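Local coordinates for dihydropyrimidinase (Dictyostelium discoideum, PDB 2FTW), which catalyses the reversible hydrolytic ring opening of 5,6-dihydrouracil and 5,6-dihydrothymine, the second step of reductive pyrimidine degradation, using two zinc ions per subunit, at residues 171-175 / 231-235; 236-240 / 477-481. All coordinates share one frame; numbering follows the deposited sequence. Where two conformers were deposited one is given.

Contact 1. Residues 171-175 / 231-235; sequences DQEMY and RAIVI
Asp-171 OD1 takes a hydrogen bond from Arg-231 NH1 at 3.0 Å, with an N-H...O angle of 156°, and the pair forms a salt bridge. It joins the first turn of helix 171-184 to the middle of helix 223-239, two helices of the (beta/alpha)8-barrel domain. The axes of the two short helical segments approach to 10.6 Å and cross at -48°. OD1 offers its syn lone pair and lies in the plane of the guanidinium, at its edge. The carboxylate is turned 40° against that plane. The arginine chain bends at chi3, which turns NE and the guanidinium out of line with CB, CG and CD. CD itself lies against both carboxylate oxygens. Each group has a second partner. Asp-171 OD2 accepts a hydrogen bond from Asn-194 of the second subunit, and Arg-231 NH2 pairs with Glu-227 of its own chain. The salt bridge therefore sits at a subunit interface.

Next to the ion pair the contact is apolar. Ile-235 is the residue most covered by the other segment, with 90 Å². Its CG1 branch is anti to the carbonyl carbon and brings CD1 against both Asp-171 and Met-174. The thioether comes across this branch at about a right angle, SD lying 4.1 Å from Ile-235 CD1. The same sulfur touches Ala-232 CB. Met-174 and Ala-232 also both pack on Val-190 of the barrel strand 188-190. The other isoleucine branch turns to the tyrosine, where Ile-235 CG2 rests 3.8 Å from Tyr-175 CA.

Contact 2. Residues 236-240 / 477-481; sequences ADSVC and RDKVR
Cys-240 is the first residue past helix 223-239 to leave helical geometry, with phi +70°, and its CB points toward segment 477-481, where its CA is nearest that of Asp-478, 7.1 Å away. The contact thus joins the C-terminal end of a barrel-domain helix to the C-terminal helix 474-481.

Arg-481 reaches across with its chain extended from CG to NE. Its two terminal nitrogens approach Asp-237 end-on and converge on one oxygen. The straighter bond is the one from Arg-481 NH2 to Asp-237 OD1, 3.0 Å at 150°, on the syn side and somewhat out of the carboxylate plane. Arg-481 NH1 is 3.3 Å from the same OD1 and meets it from well above that plane. Both nitrogens come from the same face, and the two flat groups are nearly perpendicular, at 82°. NH1 also makes a weak, bent bond to the carbonyl Asp-237 O, 2.7 Å long.

Cys-240 packs against this bridge. Its sulfur is anti to the backbone N and lies over one face of the guanidinium, offset toward the rim, with SG 3.6 Å from Arg-481 NH1. On another side SG packs against CB of Arg-477. Asp-478 OD1 touches Cys-240 CB at 3.5 Å, but its salt bridge is with Lys-182 of helix 171-184. Arg-477 NE bonds Gly-366 O of the third subunit.

One arginine thus pairs with the side chain of Asp-237 and, more weakly, with its backbone carbonyl. Its positive charge would also complement the partial negative charge expected at this helix end.

In the fold
Contacts 1 and 2 follow each other along helix 223-239, and their centres are 14 Å apart. They touch where Tyr-175 CD1 packs on Val-239 CG2 at 3.7 Å. Helix 171-184 makes one side of contact 1 and flanks contact 2, where Lys-182 bridges to Asp-478 and bonds the carbonyl of Val-239. The two differ in burial and position. Contact 1 is buried, with the side chain of Met-174 about 8 Å from that of the zinc ligand His-191 and about 11 Å from a zinc ion. Contact 2 is at the surface, away from the active site. Both contacts touch the second subunit, contact 2 only through Ser-238; helix 474-481 also meets the third.

Contact 1. Residues 171-175 / 231-235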
# COMPACT_ATOMS: atom_id res chain seq x y z
N ASP A 171 14.31 17.13 17.53
CA ASP A 171 13.55 17.56 16.37
C ASP A 171 13.79 19.02 16.03
O ASP A 171 13.80 19.41 14.86
CB ASP A 171 12.05 17.30 16.59
CG ASP A 171 11.67 15.85 16.37
OD1 ASP A 171 12.56 15.03 16.02
OD2 ASP A 171 10.46 15.53 16.55
N GLN A 172 14.00 19.82 17.06
CA GLN A 172 14.14 21.26 16.92
C GLN A 172 15.50 21.60 16.32
O GLN A 172 15.63 22.49 15.48
CB GLN A 172 13.99 21.91 18.30
CG GLN A 172 13.74 23.39 18.28
CD GLN A 172 14.00 24.03 19.63
OE1 GLN A 172 15.09 23.88 20.20
NE2 GLN A 172 13.00 24.75 20.14
N GLU A 173 16.52 20.87 16.78
CA GLU A 173 17.86 21.00 16.25
C GLU A 173 17.91 20.52 14.80
O GLU A 173 18.42 21.23 13.93
CB GLU A 173 18.86 20.21 17.10
CG GLU A 173 19.08 20.81 18.48
CD GLU A 173 20.01 19.97 19.35
OE1 GLU A 173 19.82 18.73 19.43
OE2 GLU A 173 20.93 20.56 19.98
N MET A 174 17.36 19.33 14.55
CA MET A 174 17.33 18.76 13.20
C MET A 174 16.65 19.72 12.23
O MET A 174 17.13 19.94 11.12
CB MET A 174 16.64 17.39 13.21
CG MET A 174 16.42 16.79 11.82
SD MET A 174 15.95 15.05 11.85
CE MET A 174 17.53 14.26 12.08
N TYR A 175 15.54 20.31 12.66
CA TYR A 175 14.87 21.32 11.85
C TYR A 175 15.83 22.42 11.39
O TYR A 175 15.92 22.69 10.20
CB TYR A 175 13.73 21.93 12.63
CG TYR A 175 12.97 23.03 11.94
CD1 TYR A 175 12.15 22.78 10.84
CD2 TYR A 175 13.01 24.33 12.43
CE1 TYR A 175 11.42 23.80 10.23
CE2 TYR A 175 12.29 25.35 11.84
CZ TYR A 175 11.50 25.08 10.74
OH TYR A 175 10.79 26.13 10.18
N ARG A 231 10.29 10.35 10.44
CA ARG A 231 10.31 11.67 11.08
C ARG A 231 11.29 12.61 10.39
O ARG A 231 10.96 13.76 10.10
CB ARG A 231 10.64 11.49 12.58
CG ARG A 231 10.72 12.76 13.39
CD ARG A 231 10.38 12.50 14.88
NE ARG A 231 10.92 11.21 15.35
CZ ARG A 231 12.11 11.03 15.90
NH1 ARG A 231 12.95 12.03 16.10
NH2 ARG A 231 12.48 9.81 16.27
N ALA A 232 12.47 12.11 10.08
CA ALA A 232 13.49 12.87 9.36
C ALA A 232 13.05 13.34 7.97
O ALA A 232 13.37 14.44 7.56
CB ALA A 232 14.77 12.04 9.25
N ILE A 233 12.30 12.51 7.25
CA ILE A 233 11.75 12.91 5.97
C ILE A 233 10.62 13.97 6.14
O ILE A 233 10.52 14.92 5.36
CB ILE A 233 11.21 11.71 5.17
CG1 ILE A 233 12.32 10.67 4.94
CG2 ILE A 233 10.67 12.17 3.84
CD1 ILE A 233 11.81 9.37 4.28
N VAL A 234 9.78 13.81 7.15
CA VAL A 234 8.68 14.77 7.37
C VAL A 234 9.22 16.18 7.67
O VAL A 234 8.70 17.18 7.19
CB VAL A 234 7.73 14.28 8.50
CG1 VAL A 234 6.86 15.42 9.06
CG2 VAL A 234 6.87 13.13 7.98
N ILE A 235 10.25 16.23 8.51
CA ILE A 235 10.92 17.49 8.85
C ILE A 235 11.62 18.07 7.62
O ILE A 235 11.52 19.27 7.34
CB ILE A 235 11.96 17.27 9.99
CG1 ILE A 235 11.22 16.87 11.28
CG2 ILE A 235 12.83 18.52 10.21
CD1 ILE A 235 12.14 16.42 12.41

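Contact 2. Residues 236-240 / 477-481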
# COMPACT_ATOMS: atom_id res chain seq x y z
N ALA A 236 12.32 17.23 6.88
CA ALA A 236 13.00 17.67 5.66
C ALA A 236 12.04 18.17 4.58
O ALA A 236 12.30 19.17 3.90
CB ALA A 236 13.86 16.55 5.13
N ASP A 237 10.92 17.47 4.42
CA ASP A 237 9.91 17.91 3.46
C ASP A 237 9.29 19.27 3.85
O ASP A 237 8.97 20.08 2.97
CB ASP A 237 8.84 16.85 3.25
CG ASP A 237 7.89 17.19 2.11
OD1 ASP A 237 8.38 17.57 1.00
OD2 ASP A 237 6.67 17.09 2.31
N SER A 238 9.15 19.53 5.15
CA SER A 238 8.61 20.81 5.63
C SER A 238 9.56 21.97 5.32
O SER A 238 9.13 23.02 4.84
CB SER A 238 8.32 20.75 7.12
OG SER A 238 7.38 19.72 7.38
N VAL A 239 10.84 21.76 5.58
CA VAL A 239 11.90 22.73 5.23
C VAL A 239 12.02 22.88 3.70
O VAL A 239 12.39 23.95 3.21
CB VAL A 239 13.24 22.27 5.83
CG1 VAL A 239 14.40 23.14 5.36
CG2 VAL A 239 13.16 22.28 7.36
N CYS A 240 11.70 21.81 2.97
CA CYS A 240 11.81 21.73 1.51
C CYS A 240 13.28 21.71 1.05
O CYS A 240 13.75 22.61 0.36
CB CYS A 240 11.02 22.85 0.81
SG CYS A 240 10.58 22.43 -0.90
N ARG A 477 9.61 24.48 -6.31
CA ARG A 477 8.83 23.97 -5.18
C ARG A 477 8.61 25.04 -4.12
O ARG A 477 7.49 25.19 -3.65
CB ARG A 477 9.48 22.73 -4.56
CG ARG A 477 9.20 21.47 -5.33
CD ARG A 477 9.86 20.25 -4.74
NE ARG A 477 9.60 19.10 -5.60
CZ ARG A 477 9.94 17.85 -5.32
NH1 ARG A 477 10.55 17.55 -4.19
NH2 ARG A 477 9.64 16.89 -6.19
N ASP A 478 9.66 25.78 -3.76
CA ASP A 478 9.55 26.87 -2.77
C ASP A 478 8.51 27.91 -3.23
O ASP A 478 7.68 28.38 -2.43
CB ASP A 478 10.90 27.56 -2.51
CG ASP A 478 11.89 26.69 -1.71
OD1 ASP A 478 11.46 25.85 -0.88
OD2 ASP A 478 13.11 26.85 -1.91
N LYS A 479 8.57 28.24 -4.51
CA LYS A 479 7.63 29.18 -5.13
C LYS A 479 6.17 28.73 -4.98
O LYS A 479 5.33 29.49 -4.49
CB LYS A 479 7.96 29.36 -6.61
CG LYS A 479 7.45 30.64 -7.23
CD LYS A 479 7.32 30.49 -8.74
CE LYS A 479 7.02 31.81 -9.44
NZ LYS A 479 6.99 31.61 -10.93
N VAL A 480 5.88 27.49 -5.38
CA VAL A 480 4.50 26.99 -5.38
C VAL A 480 3.97 26.67 -3.99
O VAL A 480 2.77 26.66 -3.77
CB VAL A 480 4.29 25.75 -6.30
CG1 VAL A 480 4.65 26.08 -7.73
CG2 VAL A 480 5.08 24.55 -5.81
N ARG A 481 4.88 26.37 -3.07
CA ARG A 481 4.52 26.10 -1.68
C ARG A 481 4.44 27.38 -0.83
O ARG A 481 4.03 27.32 0.33
CB ARG A 481 5.54 25.16 -1.05
CG ARG A 481 5.54 23.75 -1.58
CD ARG A 481 6.40 22.87 -0.68
NE ARG A 481 6.61 21.54 -1.23
CZ ARG A 481 7.26 20.57 -0.61
NH1 ARG A 481 7.77 20.75 0.61
NH2 ARG A 481 7.40 19.39 -1.21